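Local atomic coordinates of putative hexulose 6 phosphate synthase (Salmonella typhimurium, PDB entry 3F4W), a protein that probably belongs to the HUMPS family of TIM-barrel proteins, folding as a closed eight-stranded parallel beta/alpha barrel that pairs with a second copy of itself. Residues V31-P34 / F35-E39; K45-K48 / E49-H53; L116-R119 / V120-L123. All coordinates share one frame; numbering follows the deposited sequence.

Interaction 1: V31-P34 / F35-E39; sequences VGTP and FLIRE
Val-31 overlaps the ring of Phe-35 with its CG1 methyl, which comes within 3.6 Å of Phe-35 CD2 from an oblique direction, the two side chains crossing at about a right angle. The same methyl also reaches Leu-36, with Val-31 CG1 3.8 Å from Leu-36 CG, so one branch of the valine serves two consecutive residues of the helix. Phe-35 carries CG opposite its own backbone N (chi1 -173°), a torsion that lays the ring back beside Val-31, with Gly-32 N at the ring edge.

The contact marks the change from barrel strand 28-31 to helix 33-39. Gly-32 is the N-cap residue, and its carbonyl takes the first helical bond: Leu-36 N donates to Gly-32 O at 2.8 Å in an almost straight bond (172°). Ile-37 N follows to Thr-33 O at 2.9 Å. Arg-38 N then bonds to Pro-34 O at 2.8 Å, more bent at 143°. Pro-34 suits the first turn, where a missing N-H costs the helix no bond.

Thr-33 OG1 is hydrogen-bonded to Asp-59 O and Lys-61 NZ of strand 55-62. Phe-35 also packs on Leu-12 and Ala-15 of helix 12-22 and on Ala-43 and Ile-47 of helix 42-50. Thr-33, Pro-34 and Ile-37 meet Glu-69 of the second subunit, while Arg-38 packs on Phe-68 of that subunit.

Apolar contact alone joins the side chains across the turn, whereas the hydrogen bonds between 31-34 and 35-39 are all main-chain. The valine at the strand end is thus packed against hydrocarbon on Phe-35 and Leu-36, and the first turn is held by its main-chain bonds.

Interaction 2: K45-K48 / E49-H53; sequences KAIK and EKYPH
Ile-47 and Tyr-51, one helical turn apart, cross obliquely, with CG2 of Ile-47 4.2 Å from CD2 of Tyr-51. The ring turns its edge to the backbone of the isoleucine: Ile-47 O lies near the ring plane, and the same oxygen accepts Tyr-51 N at 2.9 Å. Over one face runs the aliphatic part of Lys-50, its CG 3.8 Å above the plane of the Tyr-51 ring and offset toward the rim. Lys-50 sets CG opposite its backbone N (chi1 -168°) and runs straight beyond it, which carries NZ alongside the ring to Asp-20 of helix 12-22; this acid forms a salt bridge with Lys-50 NZ and a hydrogen bond with Tyr-51 OH.

On the outer side, a water donates to both Ala-46 O (2.8 Å) and Glu-49 OE1. Lys-48 bends away at chi2 to reach Asp-79 and Lys-54 O. Tyr-51 leaves helical geometry. Pro-52 has no N-H to continue the helical bonding, and its CA makes a CA-H...O contact with Lys-48 O (3.3 Å).

Apolar surface thus faces the barrel, while Lys-48 and Lys-50 form salt bridges with Asp-79 and Asp-20; Asp-20, next to a lysine and a phenol, would probably be kept ionised.

Interaction 3: L116-R119 / V120-L123; sequences LPAR and VRLL
Val-120 meets Leu-116 one turn back, its CG2 4.0 Å from Leu-116 CD1, while its N-H bonds to Leu-116 O at 2.8 Å (165°). A branched apolar residue fits here because this side of the helix is buried, with Met-153 of helix 147-156 as a further neighbour of the valine.

Arg-121, next along, is exposed and folds back toward the start of the helix. CG stands opposite the carbonyl carbon (chi1 -58°) and the chain runs extended to NE, which brings the guanidinium over the preceding turn. One of its faces covers Pro-117 CB and Ala-118 N, with NH2 of Arg-121 3.5 Å from CB of Pro-117. This is packing of a flat cation on backbone and proline ring, and Ala-118, with only a methyl, lies against NH1, its CA 3.2 Å from Arg-121 NH1.

Helix 116-126 is the crossover helix of a beta-alpha-beta unit, connecting parallel strands 105-109 and 130-134 on the outside of the barrel.

Leu-122 follows, its CD1 3.7 Å from Arg-119 NH1; Val-89 of helix 89-102 also touches this leucine. Leu-123 comes last: its CD2 sits 3.9 Å above one face of the Arg-119 guanidinium, toward the rim, and CD1 is 3.9 Å from Arg-119 CG. The arginine bends at chi2 (59°), and its NE is hydrogen-bonded to Gly-85 O, a bond that restrains the group whose face Leu-123 covers.

In the fold
Interactions 1 and 2 belong to successive helices, 33-39 and 42-50, and touch directly: Ile-47 CD1 packs against Val-31 CG2 and the Phe-35 ring. Interaction 3 lies across the barrel, its centre about 35 Å from that of interaction 2 and on the other side of the chain's centre. Interaction 1 is the most buried, at a strand-to-helix junction beside the second subunit, and is almost wholly apolar apart from backbone bonds. Interactions 2 and 3 are partly buried outer-helix turns. Around 45-53, Lys-48 and Lys-50 form salt bridges with aspartates and Glu-49 holds a bridging water, whereas in 116-123 both guanidinium groups pack a face on neighbours one turn away and Arg-119 also bonds to Gly-85 O.

Interaction 1: V31-P34 / F35-E39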
ATOM      1  N   VAL A  31     -11.032   3.531  -7.336  1.00 13.12           N
ATOM      2  CA  VAL A  31     -11.185   3.497  -5.890  1.00 13.80           C
ATOM      3  C   VAL A  31      -9.813   3.766  -5.277  1.00 14.96           C
ATOM      4  O   VAL A  31      -8.936   2.902  -5.304  1.00 14.35           O
ATOM      5  CB  VAL A  31     -11.749   2.149  -5.411  1.00 16.20           C
ATOM      6  CG1 VAL A  31     -11.820   2.102  -3.889  1.00 17.73           C
ATOM      7  CG2 VAL A  31     -13.122   1.915  -6.022  1.00 13.96           C
ATOM      8  N   GLY A  32      -9.629   4.974  -4.752  1.00 14.31           N
ATOM      9  CA  GLY A  32      -8.356   5.391  -4.182  1.00 18.21           C
ATOM     10  C   GLY A  32      -7.921   4.572  -2.980  1.00 16.90           C
ATOM     11  O   GLY A  32      -8.731   3.879  -2.365  1.00 16.89           O
ATOM     12  N   THR A  33      -6.642   4.660  -2.633  1.00 14.97           N
ATOM     13  CA  THR A  33      -6.090   3.822  -1.570  1.00 15.99           C
ATOM     14  C   THR A  33      -6.754   4.020  -0.204  1.00 16.41           C
ATOM     15  O   THR A  33      -7.116   3.047   0.449  1.00 15.13           O
ATOM     16  CB  THR A  33      -4.569   4.003  -1.435  1.00 16.53           C
ATOM     17  OG1 THR A  33      -3.967   3.890  -2.729  1.00 15.25           O
ATOM     18  CG2 THR A  33      -3.990   2.940  -0.513  1.00 14.48           C
ATOM     19  N   PRO A  34      -6.901   5.278   0.240  1.00 19.99           N
ATOM     20  CA  PRO A  34      -7.557   5.519   1.531  1.00 15.24           C
ATOM     21  C   PRO A  34      -9.013   5.061   1.502  1.00 18.41           C
ATOM     22  O   PRO A  34      -9.566   4.651   2.525  1.00 16.21           O
ATOM     23  CB  PRO A  34      -7.489   7.041   1.678  1.00 18.15           C
ATOM     24  CG  PRO A  34      -6.354   7.461   0.813  1.00 19.24           C
ATOM     25  CD  PRO A  34      -6.365   6.518  -0.348  1.00 19.66           C
ATOM     26  N   PHE A  35      -9.619   5.130   0.324  1.00 16.03           N
ATOM     27  CA  PHE A  35     -11.001   4.705   0.127  1.00 17.54           C
ATOM     28  C   PHE A  35     -11.081   3.190   0.307  1.00 19.48           C
ATOM     29  O   PHE A  35     -11.913   2.686   1.068  1.00 16.72           O
ATOM     30  CB  PHE A  35     -11.472   5.151  -1.267  1.00 17.65           C
ATOM     31  CG  PHE A  35     -12.931   4.916  -1.544  1.00 17.48           C
ATOM     32  CD1 PHE A  35     -13.796   4.503  -0.546  1.00 19.56           C
ATOM     33  CD2 PHE A  35     -13.445   5.147  -2.813  1.00 16.38           C
ATOM     34  CE1 PHE A  35     -15.143   4.298  -0.814  1.00 19.67           C
ATOM     35  CE2 PHE A  35     -14.785   4.946  -3.089  1.00 18.78           C
ATOM     36  CZ  PHE A  35     -15.637   4.521  -2.088  1.00 18.07           C
ATOM     37  N   LEU A  36     -10.198   2.468  -0.381  1.00 17.23           N
ATOM     38  CA  LEU A  36     -10.071   1.024  -0.203  1.00 16.73           C
ATOM     39  C   LEU A  36      -9.837   0.648   1.255  1.00 19.99           C
ATOM     40  O   LEU A  36     -10.470  -0.264   1.781  1.00 19.44           O
ATOM     41  CB  LEU A  36      -8.905   0.481  -1.026  1.00 19.31           C
ATOM     42  CG  LEU A  36      -9.182  -0.219  -2.348  1.00 24.15           C
ATOM     43  CD1 LEU A  36      -7.871  -0.748  -2.910  1.00 20.30           C
ATOM     44  CD2 LEU A  36     -10.182  -1.345  -2.152  1.00 18.98           C
ATOM     45  N   ILE A  37      -8.899   1.333   1.899  1.00 19.06           N
ATOM     46  CA  ILE A  37      -8.562   1.039   3.286  1.00 18.78           C
ATOM     47  C   ILE A  37      -9.748   1.322   4.204  1.00 21.59           C
ATOM     48  O   ILE A  37      -9.987   0.602   5.178  1.00 18.27           O
ATOM     49  CB  ILE A  37      -7.349   1.865   3.746  1.00 20.25           C
ATOM     50  CG1 ILE A  37      -6.111   1.479   2.932  1.00 24.52           C
ATOM     51  CG2 ILE A  37      -7.109   1.680   5.233  1.00 22.33           C
ATOM     52  CD1 ILE A  37      -5.752   0.012   3.013  1.00 26.32           C
ATOM     53  N   ARG A  38     -10.493   2.370   3.878  1.00 20.18           N
ATOM     54  CA  ARG A  38     -11.664   2.760   4.651  1.00 20.76           C
ATOM     55  C   ARG A  38     -12.752   1.698   4.583  1.00 22.43           C
ATOM     56  O   ARG A  38     -13.222   1.199   5.607  1.00 23.31           O
ATOM     57  CB  ARG A  38     -12.208   4.080   4.111  1.00 22.37           C
ATOM     58  CG  ARG A  38     -13.309   4.708   4.930  1.00 25.10           C
ATOM     59  CD  ARG A  38     -13.581   6.109   4.407  1.00 27.26           C
ATOM     60  NE  ARG A  38     -13.751   7.058   5.499  1.00 35.49           N
ATOM     61  CZ  ARG A  38     -13.354   8.323   5.450  1.00 36.74           C
ATOM     62  NH1 ARG A  38     -12.751   8.790   4.364  1.00 32.19           N
ATOM     63  NH2 ARG A  38     -13.551   9.118   6.494  1.00 47.72           N
ATOM     64  N   GLU A  39     -13.135   1.350   3.360  1.00 18.91           N
ATOM     65  CA  GLU A  39     -14.349   0.584   3.114  1.00 19.26           C
ATOM     66  C   GLU A  39     -14.084  -0.896   2.854  1.00 19.71           C
ATOM     67  O   GLU A  39     -14.959  -1.739   3.058  1.00 22.42           O
ATOM     68  CB  GLU A  39     -15.101   1.197   1.925  1.00 20.15           C
ATOM     69  CG  GLU A  39     -16.351   0.444   1.503  1.00 21.99           C
ATOM     70  CD  GLU A  39     -17.420   0.434   2.576  1.00 25.52           C
ATOM     71  OE1 GLU A  39     -17.436   1.359   3.419  1.00 25.54           O
ATOM     72  OE2 GLU A  39     -18.251  -0.497   2.569  1.00 23.46           O
TER

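Interaction 2: K45-K48 / E49-H53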
ATOM      1  N   LYS A  45     -17.096  -3.666  -5.143  1.00 17.83           N
ATOM      2  CA  LYS A  45     -18.313  -4.405  -5.452  1.00 15.78           C
ATOM      3  C   LYS A  45     -19.486  -3.463  -5.704  1.00 18.16           C
ATOM      4  O   LYS A  45     -20.207  -3.602  -6.692  1.00 18.21           O
ATOM      5  CB  LYS A  45     -18.652  -5.366  -4.312  1.00 16.92           C
ATOM      6  CG  LYS A  45     -17.595  -6.432  -4.061  1.00 20.84           C
ATOM      7  CD  LYS A  45     -17.936  -7.281  -2.844  1.00 22.01           C
ATOM      8  CE  LYS A  45     -17.084  -8.541  -2.788  1.00 27.41           C
ATOM      9  NZ  LYS A  45     -17.327  -9.331  -1.546  1.00 32.13           N
ATOM     10  N   ALA A  46     -19.663  -2.501  -4.803  1.00 16.58           N
ATOM     11  CA  ALA A  46     -20.780  -1.567  -4.875  1.00 18.48           C
ATOM     12  C   ALA A  46     -20.719  -0.685  -6.118  1.00 18.34           C
ATOM     13  O   ALA A  46     -21.726  -0.473  -6.790  1.00 16.06           O
ATOM     14  CB  ALA A  46     -20.825  -0.708  -3.619  1.00 20.19           C
ATOM     15  N   ILE A  47     -19.538  -0.164  -6.417  1.00 20.47           N
ATOM     16  CA  ILE A  47     -19.378   0.721  -7.567  1.00 19.95           C
ATOM     17  C   ILE A  47     -19.539  -0.035  -8.886  1.00 20.92           C
ATOM     18  O   ILE A  47     -20.207   0.441  -9.803  1.00 21.96           O
ATOM     19  CB  ILE A  47     -18.026   1.452  -7.523  1.00 18.41           C
ATOM     20  CG1 ILE A  47     -18.037   2.497  -6.405  1.00 18.76           C
ATOM     21  CG2 ILE A  47     -17.718   2.107  -8.862  1.00 19.26           C
ATOM     22  CD1 ILE A  47     -16.681   3.111  -6.128  1.00 19.04           C
ATOM     23  N   LYS A  48     -18.936  -1.218  -8.972  1.00 20.52           N
ATOM     24  CA  LYS A  48     -19.004  -2.017 -10.189  1.00 21.64           C
ATOM     25  C   LYS A  48     -20.434  -2.490 -10.424  1.00 25.30           C
ATOM     26  O   LYS A  48     -20.856  -2.686 -11.564  1.00 26.56           O
ATOM     27  CB  LYS A  48     -18.047  -3.212 -10.114  1.00 20.53           C
ATOM     28  CG  LYS A  48     -17.903  -3.980 -11.416  1.00 21.87           C
ATOM     29  CD  LYS A  48     -17.228  -3.148 -12.498  1.00 23.73           C
ATOM     30  CE  LYS A  48     -17.177  -3.913 -13.816  1.00 24.92           C
ATOM     31  NZ  LYS A  48     -16.470  -3.151 -14.880  1.00 21.23           N
ATOM     32  N   GLU A  49     -21.176  -2.659  -9.335  1.00 29.43           N
ATOM     33  CA  GLU A  49     -22.577  -3.058  -9.410  1.00 27.21           C
ATOM     34  C   GLU A  49     -23.448  -1.924  -9.943  1.00 30.40           C
ATOM     35  O   GLU A  49     -24.339  -2.146 -10.765  1.00 26.22           O
ATOM     36  CB  GLU A  49     -23.074  -3.497  -8.031  1.00 30.10           C
ATOM     37  CG  GLU A  49     -24.551  -3.848  -7.969  1.00 37.08           C
ATOM     38  CD  GLU A  49     -24.960  -4.401  -6.612  1.00 45.48           C
ATOM     39  OE1 GLU A  49     -24.617  -3.779  -5.583  1.00 47.11           O
ATOM     40  OE2 GLU A  49     -25.625  -5.458  -6.575  1.00 49.44           O
ATOM     41  N   LYS A  50     -23.190  -0.708  -9.474  1.00 23.77           N
ATOM     42  CA  LYS A  50     -23.991   0.440  -9.882  1.00 23.81           C
ATOM     43  C   LYS A  50     -23.652   0.893 -11.300  1.00 26.96           C
ATOM     44  O   LYS A  50     -24.532   1.302 -12.054  1.00 26.94           O
ATOM     45  CB  LYS A  50     -23.822   1.602  -8.897  1.00 22.79           C
ATOM     46  CG  LYS A  50     -24.843   2.711  -9.090  1.00 27.30           C
ATOM     47  CD  LYS A  50     -24.638   3.849  -8.113  1.00 25.41           C
ATOM     48  CE  LYS A  50     -25.689   4.930  -8.319  1.00 25.73           C
ATOM     49  NZ  LYS A  50     -25.362   6.179  -7.578  1.00 27.75           N
ATOM     50  N   TYR A  51     -22.374   0.815 -11.661  1.00 20.10           N
ATOM     51  CA  TYR A  51     -21.923   1.253 -12.977  1.00 22.34           C
ATOM     52  C   TYR A  51     -21.226   0.122 -13.720  1.00 22.50           C
ATOM     53  O   TYR A  51     -20.011   0.154 -13.901  1.00 23.35           O
ATOM     54  CB  TYR A  51     -20.979   2.451 -12.840  1.00 21.18           C
ATOM     55  CG  TYR A  51     -21.525   3.555 -11.962  1.00 23.70           C
ATOM     56  CD1 TYR A  51     -22.421   4.492 -12.464  1.00 23.20           C
ATOM     57  CD2 TYR A  51     -21.145   3.659 -10.630  1.00 24.06           C
ATOM     58  CE1 TYR A  51     -22.920   5.501 -11.663  1.00 25.81           C
ATOM     59  CE2 TYR A  51     -21.641   4.664  -9.823  1.00 24.90           C
ATOM     60  CZ  TYR A  51     -22.526   5.582 -10.345  1.00 25.67           C
ATOM     61  OH  TYR A  51     -23.017   6.583  -9.539  1.00 29.72           O
ATOM     62  N   PRO A  52     -22.000  -0.884 -14.155  1.00 27.86           N
ATOM     63  CA  PRO A  52     -21.476  -2.107 -14.774  1.00 27.36           C
ATOM     64  C   PRO A  52     -20.723  -1.842 -16.069  1.00 28.67           C
ATOM     65  O   PRO A  52     -19.840  -2.617 -16.432  1.00 30.04           O
ATOM     66  CB  PRO A  52     -22.743  -2.918 -15.078  1.00 32.74           C
ATOM     67  CG  PRO A  52     -23.794  -2.349 -14.193  1.00 34.65           C
ATOM     68  CD  PRO A  52     -23.469  -0.900 -14.062  1.00 30.76           C
ATOM     69  N   HIS A  53     -21.074  -0.765 -16.761  1.00 27.72           N
ATOM     70  CA  HIS A  53     -20.462  -0.460 -18.050  1.00 23.68           C
ATOM     71  C   HIS A  53     -19.207   0.393 -17.924  1.00 26.64           C
ATOM     72  O   HIS A  53     -18.553   0.692 -18.922  1.00 25.02           O
ATOM     73  CB  HIS A  53     -21.474   0.217 -18.975  1.00 27.74           C
ATOM     74  CG  HIS A  53     -22.677  -0.622 -19.257  1.00 28.31           C
ATOM     75  ND1 HIS A  53     -23.897  -0.397 -18.658  1.00 30.42           N
ATOM     76  CD2 HIS A  53     -22.844  -1.699 -20.059  1.00 29.32           C
ATOM     77  CE1 HIS A  53     -24.767  -1.293 -19.088  1.00 31.34           C
ATOM     78  NE2 HIS A  53     -24.153  -2.097 -19.938  1.00 29.93           N
TER
HETATM   79  O   HOH W   1     -24.270  -0.824  -5.697  1.00 25.91           O

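Interaction 3: L116-R119 / V120-L123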
ATOM      1  N   LEU A 116      14.077   6.175 -13.191  1.00 21.24           N
ATOM      2  CA  LEU A 116      12.958   5.872 -14.075  1.00 19.36           C
ATOM      3  C   LEU A 116      13.349   5.057 -15.316  1.00 18.30           C
ATOM      4  O   LEU A 116      12.766   4.006 -15.571  1.00 17.09           O
ATOM      5  CB  LEU A 116      12.236   7.166 -14.460  1.00 18.50           C
ATOM      6  CG  LEU A 116      10.795   7.075 -14.968  1.00 21.32           C
ATOM      7  CD1 LEU A 116       9.973   6.110 -14.128  1.00 21.85           C
ATOM      8  CD2 LEU A 116      10.165   8.458 -14.966  1.00 19.54           C
ATOM      9  N   PRO A 117      14.343   5.527 -16.092  1.00 19.77           N
ATOM     10  CA  PRO A 117      14.695   4.769 -17.300  1.00 18.96           C
ATOM     11  C   PRO A 117      15.120   3.324 -17.013  1.00 17.99           C
ATOM     12  O   PRO A 117      14.647   2.407 -17.680  1.00 17.48           O
ATOM     13  CB  PRO A 117      15.862   5.570 -17.891  1.00 19.83           C
ATOM     14  CG  PRO A 117      15.667   6.955 -17.369  1.00 22.03           C
ATOM     15  CD  PRO A 117      15.110   6.780 -15.985  1.00 22.67           C
ATOM     16  N   ALA A 118      15.998   3.125 -16.036  1.00 20.01           N
ATOM     17  CA  ALA A 118      16.444   1.779 -15.692  1.00 18.92           C
ATOM     18  C   ALA A 118      15.275   0.905 -15.240  1.00 19.47           C
ATOM     19  O   ALA A 118      15.181  -0.267 -15.612  1.00 17.25           O
ATOM     20  CB  ALA A 118      17.523   1.831 -14.617  1.00 21.80           C
ATOM     21  N   ARG A 119      14.378   1.483 -14.448  1.00 15.57           N
ATOM     22  CA  ARG A 119      13.262   0.730 -13.885  1.00 17.38           C
ATOM     23  C   ARG A 119      12.260   0.347 -14.973  1.00 16.62           C
ATOM     24  O   ARG A 119      11.735  -0.771 -14.990  1.00 14.46           O
ATOM     25  CB  ARG A 119      12.579   1.543 -12.779  1.00 14.53           C
ATOM     26  CG  ARG A 119      11.701   0.722 -11.852  1.00 14.52           C
ATOM     27  CD  ARG A 119      12.513  -0.361 -11.160  1.00 19.04           C
ATOM     28  NE  ARG A 119      11.677  -1.191 -10.299  1.00 21.15           N
ATOM     29  CZ  ARG A 119      12.072  -2.336  -9.753  1.00 22.18           C
ATOM     30  NH1 ARG A 119      13.292  -2.799  -9.979  1.00 21.82           N
ATOM     31  NH2 ARG A 119      11.239  -3.025  -8.990  1.00 21.76           N
ATOM     32  N   VAL A 120      11.994   1.281 -15.882  1.00 11.91           N
ATOM     33  CA  VAL A 120      11.095   1.016 -17.000  1.00 13.79           C
ATOM     34  C   VAL A 120      11.615  -0.124 -17.872  1.00 14.81           C
ATOM     35  O   VAL A 120      10.857  -1.013 -18.256  1.00 15.28           O
ATOM     36  CB  VAL A 120      10.871   2.271 -17.859  1.00 15.32           C
ATOM     37  CG1 VAL A 120      10.080   1.924 -19.110  1.00 18.92           C
ATOM     38  CG2 VAL A 120      10.143   3.338 -17.051  1.00 15.22           C
ATOM     39  N   ARG A 121      12.909  -0.109 -18.173  1.00 16.57           N
ATOM     40  CA  ARG A 121      13.494  -1.164 -18.995  1.00 19.10           C
ATOM     41  C   ARG A 121      13.308  -2.507 -18.309  1.00 19.99           C
ATOM     42  O   ARG A 121      12.918  -3.494 -18.930  1.00 20.20           O
ATOM     43  CB  ARG A 121      14.989  -0.927 -19.227  1.00 21.90           C
ATOM     44  CG  ARG A 121      15.352   0.393 -19.882  1.00 23.36           C
ATOM     45  CD  ARG A 121      16.868   0.489 -20.091  1.00 24.41           C
ATOM     46  NE  ARG A 121      17.306   1.868 -20.281  1.00 29.21           N
ATOM     47  CZ  ARG A 121      18.030   2.551 -19.399  1.00 30.68           C
ATOM     48  NH1 ARG A 121      18.417   1.982 -18.266  1.00 28.84           N
ATOM     49  NH2 ARG A 121      18.376   3.801 -19.655  1.00 37.06           N
ATOM     50  N   LEU A 122      13.594  -2.528 -17.014  1.00 18.19           N
ATOM     51  CA  LEU A 122      13.518  -3.745 -16.226  1.00 21.38           C
ATOM     52  C   LEU A 122      12.092  -4.289 -16.187  1.00 18.21           C
ATOM     53  O   LEU A 122      11.868  -5.485 -16.366  1.00 19.51           O
ATOM     54  CB  LEU A 122      14.027  -3.471 -14.810  1.00 20.98           C
ATOM     55  CG  LEU A 122      14.344  -4.664 -13.913  1.00 26.18           C
ATOM     56  CD1 LEU A 122      15.216  -4.232 -12.742  1.00 32.42           C
ATOM     57  CD2 LEU A 122      13.066  -5.279 -13.419  1.00 29.11           C
ATOM     58  N   LEU A 123      11.130  -3.403 -15.954  1.00 14.69           N
ATOM     59  CA  LEU A 123       9.743  -3.821 -15.771  1.00 16.37           C
ATOM     60  C   LEU A 123       9.106  -4.307 -17.064  1.00 16.55           C
ATOM     61  O   LEU A 123       8.358  -5.287 -17.071  1.00 16.53           O
ATOM     62  CB  LEU A 123       8.915  -2.689 -15.164  1.00 16.69           C
ATOM     63  CG  LEU A 123       9.382  -2.251 -13.776  1.00 19.55           C
ATOM     64  CD1 LEU A 123       8.527  -1.106 -13.260  1.00 18.70           C
ATOM     65  CD2 LEU A 123       9.374  -3.431 -12.807  1.00 20.69           C
TER